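Local coordinates for protein importin subunit beta-1 (Saccharomyces cerevisiae, PDB 5OWU) that carries proteins into the nucleus by associating with importin alpha, the adaptor that recognises classical nuclear localization signals in cargo, at residues E149-R153 against E192-V197; F780-A784 against F821-V827; I806-A811 against W850-Q854. All coordinates share one frame; numbering follows the deposited sequence.

Interaction 1. Residues E149-R153 against E192-V197; sequences ENVKR and ETSKAV
The carboxylate of Glu149 presents a face to Ser194, whose OG stands 3.3 Å from Glu149 CD, above the carboxylate plane; the methyl of Ala196 lies toward the same face. The groups join two successive units of a HEAT-repeat solenoid: the start of helix 149-165, in repeat 4, meets the N-terminal end of helix 195-208, in repeat 5. The other carboxylate, that of Glu192, has both oxygens engaged. Lys152 NZ reaches OE1 on the syn side, 2.8 Å from it, and closes a salt bridge, while Ser194 N donates to OE2 on the anti side. The guanidinium of Arg153 lies obliquely beside the Ala196 methyl.

Ser194 is the N-cap of helix 195-208, and its OG accepts from Val197 N at 3.2 Å. Glu192 thus couples the capping residue to the lysine of the preceding repeat. With CG anti to the carbonyl carbon (chi1 -68°) and the chain extended beyond it, Lys152 stretches across to meet Glu192 head-on. Its ammonium also donates to Ala145 O, so two protein acceptors fix the tip of a buried residue. A water bound to Glu192 OE2 adds a weak third bond to the ammonium.

Between the two helices Val197 supplies the apolar filling. Its CG2 packs 3.7 Å from Glu149 CG and 4.0 Å from Lys152 CB, using the aliphatic parts of both charged chains. At the Arg153 end a second water spans the repeats, donating to Ala196 O at 2.8 Å and accepting from Arg153 NH1 at 3.2 Å.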
loop_
_atom_site.group_PDB
_atom_site.type_symbol
_atom_site.label_atom_id
_atom_site.label_comp_id
_atom_site.label_asym_id
_atom_site.label_seq_id
_atom_site.Cartn_x
_atom_site.Cartn_y
_atom_site.Cartn_z
ATOM N N GLU A 149 31.180 20.965 -14.273
ATOM C CA GLU A 149 30.116 20.561 -13.358
ATOM C C GLU A 149 28.907 20.013 -14.105
ATOM O O GLU A 149 28.302 19.023 -13.675
ATOM C CB GLU A 149 29.694 21.741 -12.486
ATOM C CG GLU A 149 28.621 21.386 -11.459
ATOM C CD GLU A 149 28.022 22.602 -10.794
ATOM O OE1 GLU A 149 28.792 23.444 -10.296
ATOM O OE2 GLU A 149 26.780 22.720 -10.783
ATOM N N ASN A 150 28.508 20.664 -15.202
ATOM C CA ASN A 150 27.309 20.231 -15.911
ATOM C C ASN A 150 27.485 18.844 -16.519
ATOM O O ASN A 150 26.529 18.062 -16.567
ATOM C CB ASN A 150 26.937 21.251 -16.989
ATOM C CG ASN A 150 27.987 21.370 -18.079
ATOM O OD1 ASN A 150 29.145 21.696 -17.815
ATOM N ND2 ASN A 150 27.584 21.106 -19.315
ATOM N N VAL A 151 28.692 18.513 -16.974
ATOM C CA VAL A 151 28.924 17.202 -17.569
ATOM C C VAL A 151 28.872 16.122 -16.496
ATOM O O VAL A 151 28.232 15.074 -16.671
ATOM C CB VAL A 151 30.267 17.206 -18.322
ATOM C CG1 VAL A 151 30.634 15.811 -18.793
ATOM C CG2 VAL A 151 30.196 18.170 -19.494
ATOM N N LYS A 152 29.533 16.366 -15.363
ATOM C CA LYS A 152 29.429 15.459 -14.226
ATOM C C LYS A 152 27.974 15.226 -13.848
ATOM O O LYS A 152 27.515 14.082 -13.729
ATOM C CB LYS A 152 30.184 16.037 -13.028
ATOM C CG LYS A 152 31.690 16.100 -13.177
ATOM C CD LYS A 152 32.296 16.939 -12.056
ATOM C CE LYS A 152 33.797 16.724 -11.925
ATOM N NZ LYS A 152 34.370 17.563 -10.843
ATOM N N ARG A 153 27.237 16.314 -13.636
ATOM C CA ARG A 153 25.887 16.209 -13.098
ATOM C C ARG A 153 24.956 15.521 -14.090
ATOM O O ARG A 153 24.174 14.644 -13.714
ATOM C CB ARG A 153 25.365 17.600 -12.738
ATOM C CG ARG A 153 24.440 17.634 -11.524
ATOM C CD ARG A 153 23.058 17.080 -11.841
ATOM N NE ARG A 153 22.288 17.971 -12.705
ATOM C CZ ARG A 153 21.563 19.000 -12.275
ATOM N NH1 ARG A 153 21.502 19.285 -10.976
ATOM N NH2 ARG A 153 20.896 19.751 -13.146
ATOM N N GLU A 192 35.009 15.934 -4.293
ATOM C CA GLU A 192 34.163 16.642 -5.247
ATOM C C GLU A 192 33.653 17.946 -4.641
ATOM O O GLU A 192 33.124 17.963 -3.527
ATOM C CB GLU A 192 32.991 15.762 -5.682
ATOM C CG GLU A 192 31.954 16.496 -6.519
ATOM C CD GLU A 192 32.542 17.117 -7.772
ATOM O OE1 GLU A 192 33.212 16.391 -8.542
ATOM O OE2 GLU A 192 32.330 18.330 -7.990
ATOM N N THR A 193 33.784 19.034 -5.401
ATOM C CA THR A 193 33.534 20.378 -4.896
ATOM C C THR A 193 32.088 20.830 -5.052
ATOM O O THR A 193 31.646 21.705 -4.300
ATOM C CB THR A 193 34.452 21.377 -5.615
ATOM O OG1 THR A 193 35.821 21.026 -5.368
ATOM C CG2 THR A 193 34.213 22.809 -5.137
ATOM N N SER A 194 31.345 20.264 -5.997
ATOM C CA SER A 194 30.007 20.749 -6.310
ATOM C C SER A 194 28.971 19.996 -5.486
ATOM O O SER A 194 28.879 18.765 -5.566
ATOM C CB SER A 194 29.712 20.590 -7.798
ATOM O OG SER A 194 28.336 20.804 -8.042
ATOM N N LYS A 195 28.176 20.739 -4.710
ATOM C CA LYS A 195 27.104 20.118 -3.942
ATOM C C LYS A 195 26.087 19.455 -4.861
ATOM O O LYS A 195 25.577 18.371 -4.553
ATOM C CB LYS A 195 26.423 21.157 -3.052
ATOM C CG LYS A 195 27.355 21.783 -2.026
ATOM C CD LYS A 195 26.615 22.730 -1.091
ATOM C CE LYS A 195 27.531 23.251 0.014
ATOM N NZ LYS A 195 26.779 23.891 1.136
ATOM N N ALA A 196 25.772 20.092 -5.991
ATOM C CA ALA A 196 24.860 19.477 -6.948
ATOM C C ALA A 196 25.400 18.136 -7.427
ATOM O O ALA A 196 24.643 17.168 -7.568
ATOM C CB ALA A 196 24.625 20.415 -8.131
ATOM N N VAL A 197 26.714 18.054 -7.655
ATOM C CA VAL A 197 27.303 16.820 -8.164
ATOM C C VAL A 197 27.275 15.734 -7.097
ATOM O O VAL A 197 26.936 14.582 -7.387
ATOM C CB VAL A 197 28.732 17.071 -8.682
ATOM C CG1 VAL A 197 29.394 15.757 -9.098
ATOM C CG2 VAL A 197 28.710 18.026 -9.872
HETATM O O HOH W 1 32.119 20.065 -10.119
HETATM O O HOH W 2 21.956 17.688 -8.272
#

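Interaction 2. Residues F780-A784 against F821-V827; sequences FQFIA and FYGQDWV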
loop_
_atom_site.group_PDB
_atom_site.type_symbol
_atom_site.label_atom_id
_atom_site.label_comp_id
_atom_site.label_asym_id
_atom_site.label_seq_id
_atom_site.Cartn_x
_atom_site.Cartn_y
_atom_site.Cartn_z
ATOM N N PHE A 780 -7.530 -26.949 -10.564
ATOM C CA PHE A 780 -6.382 -27.393 -9.784
ATOM C C PHE A 780 -5.146 -26.555 -10.079
ATOM O O PHE A 780 -4.346 -26.307 -9.171
ATOM C CB PHE A 780 -6.120 -28.876 -10.035
ATOM C CG PHE A 780 -6.712 -29.761 -8.986
ATOM C CD1 PHE A 780 -5.982 -30.092 -7.861
ATOM C CD2 PHE A 780 -8.009 -30.239 -9.107
ATOM C CE1 PHE A 780 -6.524 -30.899 -6.883
ATOM C CE2 PHE A 780 -8.555 -31.045 -8.134
ATOM C CZ PHE A 780 -7.811 -31.372 -7.016
ATOM N N GLN A 781 -4.980 -26.089 -11.322
ATOM C CA GLN A 781 -3.899 -25.150 -11.612
ATOM C C GLN A 781 -4.050 -23.889 -10.772
ATOM O O GLN A 781 -3.078 -23.398 -10.174
ATOM C CB GLN A 781 -3.883 -24.797 -13.100
ATOM C CG GLN A 781 -3.546 -25.959 -14.027
ATOM C CD GLN A 781 -3.768 -25.615 -15.494
ATOM O OE1 GLN A 781 -3.806 -24.441 -15.872
ATOM N NE2 GLN A 781 -3.930 -26.642 -16.325
ATOM N N PHE A 782 -5.272 -23.348 -10.705
ATOM C CA PHE A 782 -5.476 -22.189 -9.841
ATOM C C PHE A 782 -5.105 -22.512 -8.394
ATOM O O PHE A 782 -4.408 -21.737 -7.726
ATOM C CB PHE A 782 -6.917 -21.699 -9.912
ATOM C CG PHE A 782 -7.205 -20.606 -8.936
ATOM C CD1 PHE A 782 -6.824 -19.302 -9.208
ATOM C CD2 PHE A 782 -7.811 -20.888 -7.724
ATOM C CE1 PHE A 782 -7.064 -18.296 -8.298
ATOM C CE2 PHE A 782 -8.057 -19.885 -6.812
ATOM C CZ PHE A 782 -7.682 -18.586 -7.099
ATOM N N ILE A 783 -5.582 -23.649 -7.887
ATOM C CA ILE A 783 -5.324 -23.997 -6.493
ATOM C C ILE A 783 -3.823 -24.078 -6.245
ATOM O O ILE A 783 -3.323 -23.616 -5.212
ATOM C CB ILE A 783 -6.047 -25.308 -6.126
ATOM C CG1 ILE A 783 -7.567 -25.122 -6.274
ATOM C CG2 ILE A 783 -5.696 -25.726 -4.703
ATOM C CD1 ILE A 783 -8.407 -26.353 -5.954
ATOM N N ALA A 784 -3.078 -24.639 -7.199
ATOM C CA ALA A 784 -1.625 -24.654 -7.089
ATOM C C ALA A 784 -1.082 -23.239 -6.958
ATOM O O ALA A 784 -0.186 -22.980 -6.142
ATOM C CB ALA A 784 -1.012 -25.360 -8.301
ATOM N N PHE A 821 -5.244 -36.194 -10.003
ATOM C CA PHE A 821 -4.839 -34.951 -9.353
ATOM C C PHE A 821 -4.527 -35.129 -7.872
ATOM O O PHE A 821 -3.852 -34.273 -7.288
ATOM C CB PHE A 821 -5.932 -33.893 -9.492
ATOM C CG PHE A 821 -6.274 -33.570 -10.912
ATOM C CD1 PHE A 821 -5.463 -32.733 -11.657
ATOM C CD2 PHE A 821 -7.400 -34.118 -11.503
ATOM C CE1 PHE A 821 -5.772 -32.447 -12.979
ATOM C CE2 PHE A 821 -7.717 -33.834 -12.824
ATOM C CZ PHE A 821 -6.903 -33.001 -13.560
ATOM N N TYR A 822 -4.991 -36.213 -7.250
ATOM C CA TYR A 822 -4.947 -36.337 -5.797
ATOM C C TYR A 822 -3.736 -37.108 -5.287
ATOM O O TYR A 822 -3.667 -37.389 -4.085
ATOM C CB TYR A 822 -6.242 -36.986 -5.303
ATOM C CG TYR A 822 -7.405 -36.033 -5.437
ATOM C CD1 TYR A 822 -8.089 -35.910 -6.636
ATOM C CD2 TYR A 822 -7.781 -35.215 -4.378
ATOM C CE1 TYR A 822 -9.135 -35.018 -6.772
ATOM C CE2 TYR A 822 -8.826 -34.320 -4.507
ATOM C CZ TYR A 822 -9.495 -34.223 -5.705
ATOM O OH TYR A 822 -10.541 -33.337 -5.828
ATOM N N GLY A 823 -2.782 -37.443 -6.151
ATOM C CA GLY A 823 -1.520 -38.021 -5.736
ATOM C C GLY A 823 -0.350 -37.065 -5.784
ATOM O O GLY A 823 0.795 -37.499 -5.606
ATOM N N GLN A 824 -0.591 -35.779 -6.005
ATOM C CA GLN A 824 0.492 -34.823 -6.178
ATOM C C GLN A 824 1.048 -34.398 -4.826
ATOM O O GLN A 824 0.291 -34.094 -3.897
ATOM C CB GLN A 824 -0.003 -33.604 -6.952
ATOM C CG GLN A 824 -0.691 -33.950 -8.252
ATOM C CD GLN A 824 -1.019 -32.718 -9.058
ATOM O OE1 GLN A 824 -0.123 -32.029 -9.551
ATOM N NE2 GLN A 824 -2.305 -32.418 -9.180
ATOM N N ASP A 825 2.378 -34.370 -4.723
ATOM C CA ASP A 825 3.013 -33.938 -3.485
ATOM C C ASP A 825 2.508 -32.571 -3.054
ATOM O O ASP A 825 2.287 -32.333 -1.864
ATOM C CB ASP A 825 4.535 -33.900 -3.645
ATOM C CG ASP A 825 5.176 -35.276 -3.560
ATOM O OD1 ASP A 825 4.549 -36.207 -3.016
ATOM O OD2 ASP A 825 6.321 -35.419 -4.028
ATOM N N TRP A 826 2.324 -31.648 -4.002
ATOM C CA TRP A 826 1.950 -30.298 -3.596
ATOM C C TRP A 826 0.536 -30.263 -3.024
ATOM O O TRP A 826 0.267 -29.490 -2.099
ATOM C CB TRP A 826 2.111 -29.317 -4.764
ATOM C CG TRP A 826 1.058 -29.388 -5.833
ATOM C CD1 TRP A 826 1.145 -30.042 -7.023
ATOM C CD2 TRP A 826 -0.233 -28.759 -5.812
ATOM N NE1 TRP A 826 -0.012 -29.871 -7.746
ATOM C CE2 TRP A 826 -0.874 -29.086 -7.026
ATOM C CE3 TRP A 826 -0.908 -27.956 -4.886
ATOM C CZ2 TRP A 826 -2.158 -28.642 -7.337
ATOM C CZ3 TRP A 826 -2.189 -27.514 -5.199
ATOM C CH2 TRP A 826 -2.798 -27.860 -6.415
ATOM N N VAL A 827 -0.365 -31.115 -3.518
ATOM C CA VAL A 827 -1.712 -31.179 -2.950
ATOM C C VAL A 827 -1.660 -31.703 -1.519
ATOM O O VAL A 827 -2.191 -31.081 -0.591
ATOM C CB VAL A 827 -2.630 -32.043 -3.836
ATOM C CG1 VAL A 827 -4.026 -32.185 -3.219
ATOM C CG2 VAL A 827 -2.734 -31.445 -5.224
#
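Phe780 is inserted between the loop and the helix start of 821-827, and each part of its ring has a different neighbour. One face is covered by Phe821 CB, a CH-pi contact 3.9 Å from the ring centroid and almost on the ring normal. The Phe821 ring is nearly parallel to Phe780, at 15°, but offset so much that little of either ring lies over the other. At the far tip, Phe780 CZ comes within 3.6 Å of Tyr822 CZ in an edge-to-face pair with planes at 78°, completing an aromatic cluster. Val827 CG2 and Trp826 CZ2 lie near the ring plane, at CE1 and CD1. With an alanine at Phe780 the ring is gone, which would probably open a gap between Phe821, Tyr822 and Trp826 and leave the Tyr822 face without its edge-on partner.

In the second half, Trp826 CG sits between backbone N and carbonyl carbon (chi1 75°), which lays the indole against helix 776-788: Ala784 CB is 3.7 Å from the centroid of the six-membered ring, Val827 CG2 covers the opposite face, and Ile783 CG2 meets the edge.

The next shell is Gln824, the residue before helix 825-836. Its NE2 donates to Phe821 O at 3.1 Å, and its OE1 accepts a weak bond from Trp826 NE1, so a single amide spans the loop between the two aromatic residues. Farther out, Tyr822 OH bonds to Ile806 O, tying the cluster to helix 796-812. The contact thus joins helix 776-788 of HEAT repeat 18 to the opening of repeat 19, flanked by helix 796-812.

Interaction 3. Residues I806-A811 against W850-Q854; sequences IGDIAA and WAREQ
With CG anti to the backbone N (chi1 160°), Trp850 swings its indole across to helix 796-812, where Asp808, its own CG beside the backbone N, turns a carboxylate back to receive it. Trp850 NE1 donates to Asp808 OD1 at 3.0 Å. The bond is bent, with an N-H...O angle of 140°, and the oxygen lies near the ring edge but tilted out of the ring plane.

Below the indole the backbones are close: Gly807 CA lies 3.9 Å from Ala851 CA, and the axes of the two helical segments approach to 8.1 Å, crossing at 36°. A glycine suits this spot, since a CB on it would collide with Trp850 CD1. Small residues continue the surface. Ala811 CB touches Trp850 CZ2 at 3.7 Å, and Ala810 CB rests 3.6 Å from Gln854 CB. Gln854 sets its CG over one face of the indole, toward the rim, and against Gly807 O; the bend beyond CG brings OE1 to Ala811.

The contact packs helix 796-812, in HEAT repeat 18, on helix 842-860, in repeat 19. Its chemistry is mostly van der Waals packing at short backbone distance, while the indole-carboxylate bond supplies a directional link that is likely to fix the ring's rotation.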
loop_
_atom_site.group_PDB
_atom_site.type_symbol
_atom_site.label_atom_id
_atom_site.label_comp_id
_atom_site.label_asym_id
_atom_site.label_seq_id
_atom_site.Cartn_x
_atom_site.Cartn_y
_atom_site.Cartn_z
ATOM N N ILE A 806 -10.687 -28.509 -2.984
ATOM C CA ILE A 806 -10.071 -29.828 -3.151
ATOM C C ILE A 806 -11.040 -30.909 -2.684
ATOM O O ILE A 806 -11.306 -31.899 -3.392
ATOM C CB ILE A 806 -8.729 -29.895 -2.399
ATOM C CG1 ILE A 806 -7.756 -28.850 -2.955
ATOM C CG2 ILE A 806 -8.121 -31.292 -2.521
ATOM C CD1 ILE A 806 -6.419 -28.768 -2.207
ATOM N N GLY A 807 -11.630 -30.701 -1.505
ATOM C CA GLY A 807 -12.523 -31.709 -0.948
ATOM C C GLY A 807 -13.817 -31.871 -1.729
ATOM O O GLY A 807 -14.207 -32.991 -2.076
ATOM N N ASP A 808 -14.510 -30.761 -2.000
ATOM C CA ASP A 808 -15.815 -30.831 -2.659
ATOM C C ASP A 808 -15.695 -31.402 -4.066
ATOM O O ASP A 808 -16.484 -32.267 -4.472
ATOM C CB ASP A 808 -16.456 -29.444 -2.710
ATOM C CG ASP A 808 -16.669 -28.837 -1.331
ATOM O OD1 ASP A 808 -16.598 -29.576 -0.326
ATOM O OD2 ASP A 808 -16.919 -27.613 -1.258
ATOM N N ILE A 809 -14.716 -30.924 -4.836
ATOM C CA ILE A 809 -14.521 -31.485 -6.166
ATOM C C ILE A 809 -14.249 -32.977 -6.059
ATOM O O ILE A 809 -14.831 -33.780 -6.803
ATOM C CB ILE A 809 -13.399 -30.742 -6.912
ATOM C CG1 ILE A 809 -13.841 -29.304 -7.201
ATOM C CG2 ILE A 809 -13.050 -31.466 -8.216
ATOM C CD1 ILE A 809 -12.759 -28.409 -7.775
ATOM N N ALA A 810 -13.396 -33.382 -5.106
ATOM C CA ALA A 810 -13.177 -34.812 -4.903
ATOM C C ALA A 810 -14.496 -35.543 -4.663
ATOM O O ALA A 810 -14.736 -36.611 -5.235
ATOM C CB ALA A 810 -12.232 -35.047 -3.729
ATOM N N ALA A 811 -15.364 -34.983 -3.819
ATOM C CA ALA A 811 -16.615 -35.655 -3.487
ATOM C C ALA A 811 -17.541 -35.750 -4.691
ATOM O O ALA A 811 -18.386 -36.647 -4.753
ATOM C CB ALA A 811 -17.321 -34.914 -2.355
ATOM N N TRP A 850 -11.608 -32.514 6.033
ATOM C CA TRP A 850 -12.498 -33.007 4.984
ATOM C C TRP A 850 -11.729 -33.254 3.688
ATOM O O TRP A 850 -11.853 -34.317 3.059
ATOM C CB TRP A 850 -13.639 -32.003 4.787
ATOM C CG TRP A 850 -14.376 -32.077 3.471
ATOM C CD1 TRP A 850 -14.333 -31.156 2.460
ATOM C CD2 TRP A 850 -15.275 -33.106 3.037
ATOM N NE1 TRP A 850 -15.143 -31.554 1.421
ATOM C CE2 TRP A 850 -15.733 -32.745 1.749
ATOM C CE3 TRP A 850 -15.737 -34.297 3.607
ATOM C CZ2 TRP A 850 -16.625 -33.536 1.024
ATOM C CZ3 TRP A 850 -16.624 -35.079 2.884
ATOM C CH2 TRP A 850 -17.057 -34.695 1.607
ATOM N N ALA A 851 -10.891 -32.292 3.296
ATOM C CA ALA A 851 -10.108 -32.429 2.071
ATOM C C ALA A 851 -9.157 -33.616 2.142
ATOM O O ALA A 851 -8.930 -34.298 1.137
ATOM C CB ALA A 851 -9.323 -31.146 1.807
ATOM N N ARG A 852 -8.572 -33.864 3.317
ATOM C CA ARG A 852 -7.651 -34.987 3.474
ATOM C C ARG A 852 -8.386 -36.313 3.338
ATOM O O ARG A 852 -7.929 -37.223 2.634
ATOM C CB ARG A 852 -6.948 -34.891 4.832
ATOM C CG ARG A 852 -5.907 -35.969 5.087
ATOM C CD ARG A 852 -4.867 -36.000 3.986
ATOM N NE ARG A 852 -3.691 -36.777 4.359
ATOM C CZ ARG A 852 -2.700 -37.070 3.524
ATOM N NH1 ARG A 852 -2.745 -36.659 2.263
ATOM N NH2 ARG A 852 -1.664 -37.780 3.946
ATOM N N GLU A 853 -9.536 -36.437 4.005
ATOM C CA GLU A 853 -10.367 -37.625 3.839
ATOM C C GLU A 853 -10.653 -37.882 2.365
ATOM O O GLU A 853 -10.412 -38.983 1.851
ATOM C CB GLU A 853 -11.675 -37.460 4.614
ATOM C CG GLU A 853 -11.496 -37.259 6.110
ATOM C CD GLU A 853 -12.776 -36.814 6.791
ATOM O OE1 GLU A 853 -13.862 -37.004 6.204
ATOM O OE2 GLU A 853 -12.693 -36.266 7.911
ATOM N N GLN A 854 -11.150 -36.862 1.657
ATOM C CA GLN A 854 -11.542 -37.078 0.267
ATOM C C GLN A 854 -10.337 -37.379 -0.617
ATOM O O GLN A 854 -10.422 -38.214 -1.524
ATOM C CB GLN A 854 -12.312 -35.866 -0.252
ATOM C CG GLN A 854 -13.673 -35.703 0.390
ATOM C CD GLN A 854 -14.546 -36.929 0.194
ATOM O OE1 GLN A 854 -14.621 -37.483 -0.904
ATOM N NE2 GLN A 854 -15.188 -37.374 1.265
#

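The three contacts illustrate how neighbouring repeats of a HEAT solenoid are joined by chemically different contacts. Interaction 1 joins repeats 4 and 5; interactions 2 and 3 both join repeats 18 and 19, near the C-terminus. Along the chain, interaction 1 closes before the others open, and its centre lies about 58 Å from that of interaction 2 and about 67 Å from that of interaction 3, on the opposite side of the chain's centre from the latter. Interactions 2 and 3 alternate their segments, with centres about 12 Å apart, and touch through Tyr822 and helix 796-812. The superhelix is thus held by local junctions between neighbouring repeats, consistent with the flexibility known for the importin beta family.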